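Local structure of Alpha/beta hydrolase (3BWX) at residues 152-163 / 175-186. The protein is probably a hydrolase of the alpha/beta hydrolase fold, with calcium ions bound in the crystal. The protein carries 1 engineered substitution. Numbering follows the deposited sequence.
Sequences FETWMHAARALQ and ITQWLRYAKRIM. With EDO (1,2-ethanediol), chain H; EDO (1,2-ethanediol), chain O.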
ATOM      1  N   PHE A 152     -19.948   6.859 -10.793  1.00  7.99           N
ATOM      2  CA  PHE A 152     -20.616   6.034 -11.818  1.00  8.29           C
ATOM      3  C   PHE A 152     -21.895   5.428 -11.349  1.00  9.08           C
ATOM      4  O   PHE A 152     -22.038   5.193 -10.146  1.00  9.52           O
ATOM      5  CB  PHE A 152     -19.671   4.924 -12.251  1.00  9.84           C
ATOM      6  CG  PHE A 152     -18.344   5.445 -12.694  1.00 11.30           C
ATOM      7  CD1 PHE A 152     -18.154   5.860 -13.998  1.00 14.53           C
ATOM      8  CD2 PHE A 152     -17.311   5.598 -11.804  1.00 12.44           C
ATOM      9  CE1 PHE A 152     -16.941   6.405 -14.403  1.00 14.74           C
ATOM     10  CE2 PHE A 152     -16.101   6.160 -12.197  1.00 16.51           C
ATOM     11  CZ  PHE A 152     -15.929   6.554 -13.502  1.00 14.86           C
ATOM     12  N   GLU A 153     -22.804   5.150 -12.291  1.00 12.54           N
ATOM     13  CA  GLU A 153     -24.052   4.446 -11.963  1.00 12.49           C
ATOM     14  C   GLU A 153     -23.839   2.963 -11.825  1.00 11.08           C
ATOM     15  O   GLU A 153     -24.528   2.325 -11.048  1.00 12.52           O
ATOM     16  CB  GLU A 153     -25.186   4.717 -12.985  1.00 16.71           C
ATOM     17  CG  GLU A 153     -26.574   4.164 -12.503  1.00 14.11           C
ATOM     18  CD  GLU A 153     -27.800   4.792 -13.165  1.00 18.37           C
ATOM     19  OE1 GLU A 153     -28.163   4.313 -14.266  1.00 17.86           O
ATOM     20  OE2 GLU A 153     -28.451   5.720 -12.558  1.00 17.43           O
ATOM     21  N   THR A 154     -22.916   2.408 -12.620  1.00  8.09           N
ATOM     22  CA  THR A 154     -22.713   0.956 -12.656  1.00  9.59           C
ATOM     23  C   THR A 154     -21.267   0.562 -12.527  1.00  9.75           C
ATOM     24  O   THR A 154     -20.346   1.344 -12.887  1.00  8.07           O
ATOM     25  CB  THR A 154     -23.252   0.388 -13.980  1.00  8.43           C
ATOM     26  OG1 THR A 154     -22.374   0.654 -15.103  1.00  9.85           O
ATOM     27  CG2 THR A 154     -24.607   0.977 -14.283  1.00  6.24           C
ATOM     28  N   TRP A 155     -21.045  -0.675 -12.063  1.00  9.15           N
ATOM     29  CA  TRP A 155     -19.693  -1.210 -11.946  1.00  9.28           C
ATOM     30  C   TRP A 155     -18.997  -1.350 -13.308  1.00  8.05           C
ATOM     31  O   TRP A 155     -17.773  -1.189 -13.420  1.00  8.21           O
ATOM     32  CB  TRP A 155     -19.710  -2.538 -11.200  1.00 10.34           C
ATOM     33  CG  TRP A 155     -19.819  -2.326  -9.717  1.00  9.50           C
ATOM     34  CD1 TRP A 155     -20.906  -2.586  -8.942  1.00 10.14           C
ATOM     35  CD2 TRP A 155     -18.822  -1.771  -8.835  1.00 10.31           C
ATOM     36  NE1 TRP A 155     -20.658  -2.226  -7.641  1.00 13.74           N
ATOM     37  CE2 TRP A 155     -19.376  -1.747  -7.547  1.00 12.91           C
ATOM     38  CE3 TRP A 155     -17.530  -1.280  -9.027  1.00 10.57           C
ATOM     39  CZ2 TRP A 155     -18.691  -1.246  -6.448  1.00 11.10           C
ATOM     40  CZ3 TRP A 155     -16.831  -0.796  -7.933  1.00 10.98           C
ATOM     41  CH2 TRP A 155     -17.424  -0.783  -6.650  1.00  9.93           C
HETATM   42  N   MSE A 156     -19.777  -1.655 -14.334  1.00  8.13           N
HETATM   43  CA  MSE A 156     -19.188  -1.819 -15.645  1.00  8.30           C
HETATM   44  C   MSE A 156     -18.659  -0.475 -16.128  1.00  6.27           C
HETATM   45  O   MSE A 156     -17.575  -0.413 -16.685  1.00  8.07           O
HETATM   46  CB  MSE A 156     -20.195  -2.329 -16.627  1.00  9.92           C
HETATM   47  CG  MSE A 156     -19.594  -2.620 -17.964  1.00 11.84           C
HETATM   48 SE   MSE A 156     -18.264  -4.121 -17.919  0.75 22.44          SE
HETATM   49  CE  MSE A 156     -19.065  -5.063 -16.635  1.00 13.03           C
ATOM     50  N   HIS A 157     -19.456   0.581 -15.978  1.00  9.23           N
ATOM     51  CA  HIS A 157     -19.010   1.915 -16.359  1.00  8.83           C
ATOM     52  C   HIS A 157     -17.761   2.307 -15.567  1.00  8.64           C
ATOM     53  O   HIS A 157     -16.830   2.867 -16.125  1.00  9.82           O
ATOM     54  CB  HIS A 157     -20.154   2.943 -16.204  1.00  9.28           C
ATOM     55  CG  HIS A 157     -21.196   2.827 -17.264  1.00 12.85           C
ATOM     56  ND1 HIS A 157     -22.394   3.508 -17.222  1.00 24.55           N
ATOM     57  CD2 HIS A 157     -21.202   2.128 -18.420  1.00 20.10           C
ATOM     58  CE1 HIS A 157     -23.096   3.214 -18.301  1.00 16.69           C
ATOM     59  NE2 HIS A 157     -22.393   2.383 -19.047  1.00 20.96           N
ATOM     60  N   ALA A 158     -17.742   2.043 -14.276  1.00  9.09           N
ATOM     61  CA  ALA A 158     -16.549   2.304 -13.467  1.00  7.15           C
ATOM     62  C   ALA A 158     -15.319   1.557 -13.961  1.00  9.52           C
ATOM     63  O   ALA A 158     -14.244   2.112 -14.091  1.00  9.89           O
ATOM     64  CB  ALA A 158     -16.795   2.012 -11.988  1.00  8.71           C
ATOM     65  N   ALA A 159     -15.479   0.258 -14.221  1.00  7.90           N
ATOM     66  CA  ALA A 159     -14.409  -0.566 -14.705  1.00 10.29           C
ATOM     67  C   ALA A 159     -13.849  -0.033 -16.011  1.00  9.74           C
ATOM     68  O   ALA A 159     -12.624   0.010 -16.197  1.00  7.90           O
ATOM     69  CB  ALA A 159     -14.950  -2.005 -14.912  1.00 10.16           C
ATOM     70  N   ARG A 160     -14.725   0.314 -16.935  1.00  7.70           N
ATOM     71  CA  ARG A 160     -14.265   0.832 -18.229  1.00  7.95           C
ATOM     72  C   ARG A 160     -13.530   2.156 -18.063  1.00  9.30           C
ATOM     73  O   ARG A 160     -12.586   2.427 -18.779  1.00 11.49           O
ATOM     74  CB  ARG A 160     -15.441   0.951 -19.192  1.00  8.95           C
ATOM     75  CG  ARG A 160     -16.021  -0.412 -19.557  1.00 13.05           C
ATOM     76  CD  ARG A 160     -14.999  -1.216 -20.383  1.00 17.98           C
ATOM     77  NE  ARG A 160     -15.529  -2.492 -20.882  1.00 16.41           N
ATOM     78  CZ  ARG A 160     -14.808  -3.577 -21.126  1.00 20.41           C
ATOM     79  NH1 ARG A 160     -13.502  -3.607 -20.929  1.00 17.11           N
ATOM     80  NH2 ARG A 160     -15.405  -4.665 -21.554  1.00 17.97           N
ATOM     81  N   ALA A 161     -13.948   2.966 -17.119  1.00  7.73           N
ATOM     82  CA  ALA A 161     -13.255   4.237 -16.847  1.00 11.98           C
ATOM     83  C   ALA A 161     -11.847   3.986 -16.320  1.00 13.27           C
ATOM     84  O   ALA A 161     -10.907   4.732 -16.652  1.00 15.59           O
ATOM     85  CB  ALA A 161     -14.068   5.116 -15.861  1.00  9.98           C
ATOM     86  N   LEU A 162     -11.679   2.940 -15.495  1.00 10.25           N
ATOM     87  CA  LEU A 162     -10.373   2.597 -14.955  1.00  9.82           C
ATOM     88  C   LEU A 162      -9.471   2.050 -16.022  1.00 10.53           C
ATOM     89  O   LEU A 162      -8.303   2.432 -16.100  1.00 12.32           O
ATOM     90  CB  LEU A 162     -10.522   1.629 -13.784  1.00  9.80           C
ATOM     91  CG  LEU A 162     -11.197   2.171 -12.508  1.00 13.71           C
ATOM     92  CD1 LEU A 162     -11.462   1.053 -11.495  1.00 19.00           C
ATOM     93  CD2 LEU A 162     -10.395   3.321 -11.864  1.00 18.36           C
ATOM     94  N   GLN A 163     -10.000   1.201 -16.891  1.00  9.56           N
ATOM     95  CA  GLN A 163      -9.233   0.707 -18.029  1.00 11.10           C
ATOM     96  C   GLN A 163      -8.783   1.847 -18.959  1.00 13.01           C
ATOM     97  O   GLN A 163      -7.666   1.795 -19.504  1.00 12.79           O
ATOM     98  CB  GLN A 163     -10.097  -0.263 -18.798  1.00 11.63           C
ATOM     99  CG  GLN A 163      -9.411  -0.938 -19.931  1.00 12.43           C
ATOM    100  CD  GLN A 163     -10.383  -1.788 -20.696  1.00 21.78           C
ATOM    101  OE1 GLN A 163     -11.580  -1.451 -20.766  1.00 20.45           O
ATOM    102  NE2 GLN A 163      -9.904  -2.903 -21.246  1.00 18.73           N
ATOM    103  N   ILE A 175     -11.847  -8.369 -18.378  1.00 12.27           N
ATOM    104  CA  ILE A 175     -12.861  -7.557 -17.697  1.00 12.14           C
ATOM    105  C   ILE A 175     -13.065  -7.989 -16.269  1.00 10.74           C
ATOM    106  O   ILE A 175     -13.386  -7.180 -15.415  1.00 10.59           O
ATOM    107  CB  ILE A 175     -14.216  -7.491 -18.487  1.00 12.80           C
ATOM    108  CG1 ILE A 175     -15.147  -6.401 -17.889  1.00 14.00           C
ATOM    109  CG2 ILE A 175     -14.859  -8.876 -18.549  1.00 12.85           C
ATOM    110  CD1 ILE A 175     -14.559  -4.981 -17.879  1.00 15.05           C
ATOM    111  N   THR A 176     -12.890  -9.283 -16.008  1.00 10.56           N
ATOM    112  CA  THR A 176     -13.046  -9.773 -14.649  1.00 11.09           C
ATOM    113  C   THR A 176     -11.949  -9.195 -13.729  1.00 10.90           C
ATOM    114  O   THR A 176     -12.204  -8.883 -12.577  1.00 12.42           O
ATOM    115  CB  THR A 176     -13.162 -11.314 -14.541  1.00 13.22           C
ATOM    116  OG1 THR A 176     -11.890 -11.959 -14.753  1.00 14.81           O
ATOM    117  CG2 THR A 176     -14.210 -11.857 -15.537  1.00 12.60           C
ATOM    118  N   GLN A 177     -10.747  -9.045 -14.284  1.00 11.23           N
ATOM    119  CA  GLN A 177      -9.651  -8.429 -13.558  1.00 10.89           C
ATOM    120  C   GLN A 177      -9.936  -6.935 -13.310  1.00 10.90           C
ATOM    121  O   GLN A 177      -9.715  -6.437 -12.194  1.00 12.68           O
ATOM    122  CB  GLN A 177      -8.309  -8.651 -14.244  1.00 10.41           C
ATOM    123  CG  GLN A 177      -7.914 -10.112 -14.310  1.00 12.41           C
ATOM    124  CD  GLN A 177      -6.705 -10.316 -15.161  1.00 14.74           C
ATOM    125  OE1 GLN A 177      -6.798 -10.286 -16.411  1.00 13.04           O
ATOM    126  NE2 GLN A 177      -5.528 -10.479 -14.502  1.00 15.51           N
ATOM    127  N   TRP A 178     -10.412  -6.195 -14.305  1.00  9.69           N
ATOM    128  CA  TRP A 178     -10.802  -4.806 -14.048  1.00 12.72           C
ATOM    129  C   TRP A 178     -11.907  -4.620 -12.995  1.00 10.36           C
ATOM    130  O   TRP A 178     -11.896  -3.662 -12.232  1.00 10.05           O
ATOM    131  CB  TRP A 178     -11.225  -4.104 -15.348  1.00 11.57           C
ATOM    132  CG  TRP A 178     -10.032  -3.834 -16.267  1.00 10.80           C
ATOM    133  CD1 TRP A 178      -9.759  -4.436 -17.444  1.00 14.69           C
ATOM    134  CD2 TRP A 178      -8.978  -2.902 -16.020  1.00  9.17           C
ATOM    135  NE1 TRP A 178      -8.581  -3.951 -17.954  1.00 10.93           N
ATOM    136  CE2 TRP A 178      -8.062  -3.027 -17.089  1.00  9.78           C
ATOM    137  CE3 TRP A 178      -8.699  -2.021 -14.977  1.00  9.01           C
ATOM    138  CZ2 TRP A 178      -6.893  -2.257 -17.174  1.00 10.94           C
ATOM    139  CZ3 TRP A 178      -7.512  -1.283 -15.044  1.00  7.73           C
ATOM    140  CH2 TRP A 178      -6.640  -1.401 -16.147  1.00 11.46           C
ATOM    141  N   LEU A 179     -12.889  -5.524 -12.985  1.00  9.46           N
ATOM    142  CA  LEU A 179     -13.988  -5.451 -12.022  1.00  7.92           C
ATOM    143  C   LEU A 179     -13.488  -5.740 -10.604  1.00 10.13           C
ATOM    144  O   LEU A 179     -13.864  -5.067  -9.645  1.00  9.96           O
ATOM    145  CB  LEU A 179     -15.125  -6.394 -12.416  1.00  8.41           C
ATOM    146  CG  LEU A 179     -16.003  -5.910 -13.555  1.00  9.95           C
ATOM    147  CD1 LEU A 179     -16.871  -7.109 -14.020  1.00 10.93           C
ATOM    148  CD2 LEU A 179     -16.843  -4.727 -13.208  1.00 13.40           C
ATOM    149  N   ARG A 180     -12.637  -6.746 -10.493  1.00 10.00           N
ATOM    150  CA  ARG A 180     -12.042  -7.108  -9.197  1.00  9.82           C
ATOM    151  C   ARG A 180     -11.251  -5.899  -8.637  1.00 10.90           C
ATOM    152  O   ARG A 180     -11.351  -5.528  -7.478  1.00 12.32           O
ATOM    153  CB  ARG A 180     -11.107  -8.328  -9.358  1.00 11.01           C
ATOM    154  CG  ARG A 180     -10.574  -8.823  -8.011  1.00 13.46           C
ATOM    155  CD  ARG A 180      -9.438  -9.829  -8.147  1.00 19.02           C
ATOM    156  NE  ARG A 180      -9.910 -10.975  -8.847  1.00 30.96           N
ATOM    157  CZ  ARG A 180      -9.412 -11.521  -9.965  1.00 30.20           C
ATOM    158  NH1 ARG A 180      -8.284 -11.137 -10.579  1.00 22.47           N
ATOM    159  NH2 ARG A 180     -10.043 -12.569 -10.425  1.00 28.30           N
ATOM    160  N   TYR A 181     -10.481  -5.278  -9.512  1.00 10.97           N
ATOM    161  CA  TYR A 181      -9.726  -4.099  -9.148  1.00 11.29           C
ATOM    162  C   TYR A 181     -10.643  -2.938  -8.747  1.00 10.51           C
ATOM    163  O   TYR A 181     -10.341  -2.217  -7.782  1.00 11.18           O
ATOM    164  CB  TYR A 181      -8.929  -3.714 -10.387  1.00 11.86           C
ATOM    165  CG  TYR A 181      -8.003  -2.518 -10.315  1.00 14.17           C
ATOM    166  CD1 TYR A 181      -6.802  -2.604  -9.649  1.00 16.67           C
ATOM    167  CD2 TYR A 181      -8.293  -1.356 -11.000  1.00 14.76           C
ATOM    168  CE1 TYR A 181      -5.923  -1.537  -9.626  1.00 18.05           C
ATOM    169  CE2 TYR A 181      -7.430  -0.284 -10.988  1.00 15.72           C
ATOM    170  CZ  TYR A 181      -6.237  -0.391 -10.301  1.00 15.16           C
ATOM    171  OH  TYR A 181      -5.339   0.671 -10.275  1.00 22.12           O
ATOM    172  N   ALA A 182     -11.707  -2.689  -9.529  1.00  9.02           N
ATOM    173  CA  ALA A 182     -12.648  -1.582  -9.306  1.00  9.65           C
ATOM    174  C   ALA A 182     -13.195  -1.713  -7.884  1.00  7.04           C
ATOM    175  O   ALA A 182     -13.265  -0.701  -7.154  1.00  8.69           O
ATOM    176  CB  ALA A 182     -13.790  -1.548 -10.360  1.00  8.58           C
ATOM    177  N   LYS A 183     -13.622  -2.933  -7.504  1.00  7.78           N
ATOM    178  CA  LYS A 183     -14.272  -3.090  -6.204  1.00  6.77           C
ATOM    179  C   LYS A 183     -13.285  -2.897  -5.077  1.00  7.23           C
ATOM    180  O   LYS A 183     -13.682  -2.587  -3.950  1.00  8.34           O
ATOM    181  CB  LYS A 183     -15.011  -4.445  -6.121  1.00  8.90           C
ATOM    182  CG  LYS A 183     -16.197  -4.480  -7.072  1.00 11.21           C
ATOM    183  CD  LYS A 183     -17.204  -5.552  -6.722  1.00 21.55           C
ATOM    184  CE  LYS A 183     -18.142  -5.056  -5.635  1.00 22.48           C
ATOM    185  NZ  LYS A 183     -19.109  -6.106  -5.194  1.00 37.99           N
ATOM    186  N   ARG A 184     -11.997  -3.095  -5.338  1.00  7.17           N
ATOM    187  CA  ARG A 184     -11.009  -2.843  -4.293  1.00  8.21           C
ATOM    188  C   ARG A 184     -10.776  -1.372  -3.983  1.00  7.90           C
ATOM    189  O   ARG A 184     -10.441  -1.026  -2.829  1.00  9.95           O
ATOM    190  CB  ARG A 184      -9.665  -3.478  -4.615  1.00  7.38           C
ATOM    191  CG  ARG A 184      -9.669  -4.972  -4.609  1.00  8.25           C
ATOM    192  CD  ARG A 184      -8.372  -5.557  -5.039  1.00  7.66           C
ATOM    193  NE  ARG A 184      -8.460  -6.983  -5.021  1.00  7.84           N
ATOM    194  CZ  ARG A 184      -7.450  -7.813  -5.273  1.00 10.70           C
ATOM    195  NH1 ARG A 184      -6.282  -7.360  -5.705  1.00 10.62           N
ATOM    196  NH2 ARG A 184      -7.663  -9.115  -5.212  1.00 12.99           N
ATOM    197  N   ILE A 185     -10.960  -0.502  -4.980  1.00  7.65           N
ATOM    198  CA  ILE A 185     -10.603   0.900  -4.844  1.00 10.49           C
ATOM    199  C   ILE A 185     -11.808   1.853  -4.823  1.00  8.66           C
ATOM    200  O   ILE A 185     -11.674   3.039  -4.509  1.00 11.39           O
ATOM    201  CB  ILE A 185      -9.540   1.286  -5.905  1.00 10.22           C
ATOM    202  CG1 ILE A 185     -10.120   1.455  -7.310  1.00 11.50           C
ATOM    203  CG2 ILE A 185      -8.390   0.251  -5.897  1.00 10.55           C
ATOM    204  CD1 ILE A 185      -9.004   1.829  -8.306  1.00 14.88           C
HETATM  205  N   MSE A 186     -12.988   1.315  -5.148  1.00  8.65           N
HETATM  206  CA  MSE A 186     -14.201   2.103  -5.203  1.00  8.78           C
HETATM  207  C   MSE A 186     -15.266   1.419  -4.381  1.00 10.05           C
HETATM  208  O   MSE A 186     -15.174   0.251  -4.047  1.00  9.39           O
HETATM  209  CB  MSE A 186     -14.690   2.326  -6.660  1.00  9.87           C
HETATM  210  CG  MSE A 186     -13.627   2.724  -7.621  1.00  8.89           C
HETATM  211 SE   MSE A 186     -14.314   3.208  -9.347  0.75 14.78          SE
HETATM  212  CE  MSE A 186     -15.090   4.862  -8.839  1.00 21.99           C
TER
HETATM  213  C1  EDO H 291      -6.224  -7.964  -9.308  1.00 20.63           C
HETATM  214  O1  EDO H 291      -6.331  -9.263  -8.680  1.00 21.20           O
HETATM  215  C2  EDO H 291      -6.960  -7.920 -10.650  1.00 18.95           C
HETATM  216  O2  EDO H 291      -6.288  -8.823 -11.541  1.00 29.26           O
HETATM  217  C1  EDO O 298     -11.501   8.368 -13.229  1.00 46.81           C
HETATM  218  O1  EDO O 298     -11.228   9.322 -14.264  1.00 45.92           O
HETATM  219  C2  EDO O 298     -11.256   6.942 -13.732  1.00 47.26           C
HETATM  220  O2  EDO O 298      -9.915   6.745 -14.227  1.00 44.25           O
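Two helices of the region inserted between the sixth and seventh strands of the central alpha/beta hydrolase sheet, 155-163 and 175-185, meet through L162, A159, A182 and W178. They illustrate how near-perpendicular helices pack without a hydrogen bond between them: the axes cross at 99° and approach to 8.9 Å, and the backbones come nearest at A159 and L179, where A159 CB meets L179 CD2. L162 acts as a knob in the hole formed by W178, Y181, A182 and I185; its CD1 lies 3.6 Å from A182 CA, and its tip meets that of I185 end to end.

An indole flanks this centre at each end. W178 lies flat under Q163, whose CA stands 3.8 Å from the centroid of the six-membered ring, nearly on the normal, while CB and CG extend over the same face. With CG of Q163 anti to the backbone N (chi1 -175°) and the chain extended, the amide runs on past NE1 of W178, and its OE1 accepts from R160 NH1 at 2.9 Å. A serine in place of W178 would probably leave the aliphatic part of Q163 without its aromatic floor and the hole around L162 without one wall. W155 receives K183 CG over its face, 3.8 Å from the six-membered centroid, and turns its edge to M186 O, 3.6 Å from CH2.

Selenomethionine M186 completes the contact beside A158 and F152: its CE lies 3.7 Å from F152 CE2 at the ring edge, and its SE stands obliquely 5.5 Å from the F152 ring centroid, a Met-aromatic contact. M186 begins strand 186-188, and F152 hydrogen-bonds through its backbone to I194 of the same small antiparallel sheet, consistent with the cap that many alpha/beta hydrolases insert between strands of the core sheet.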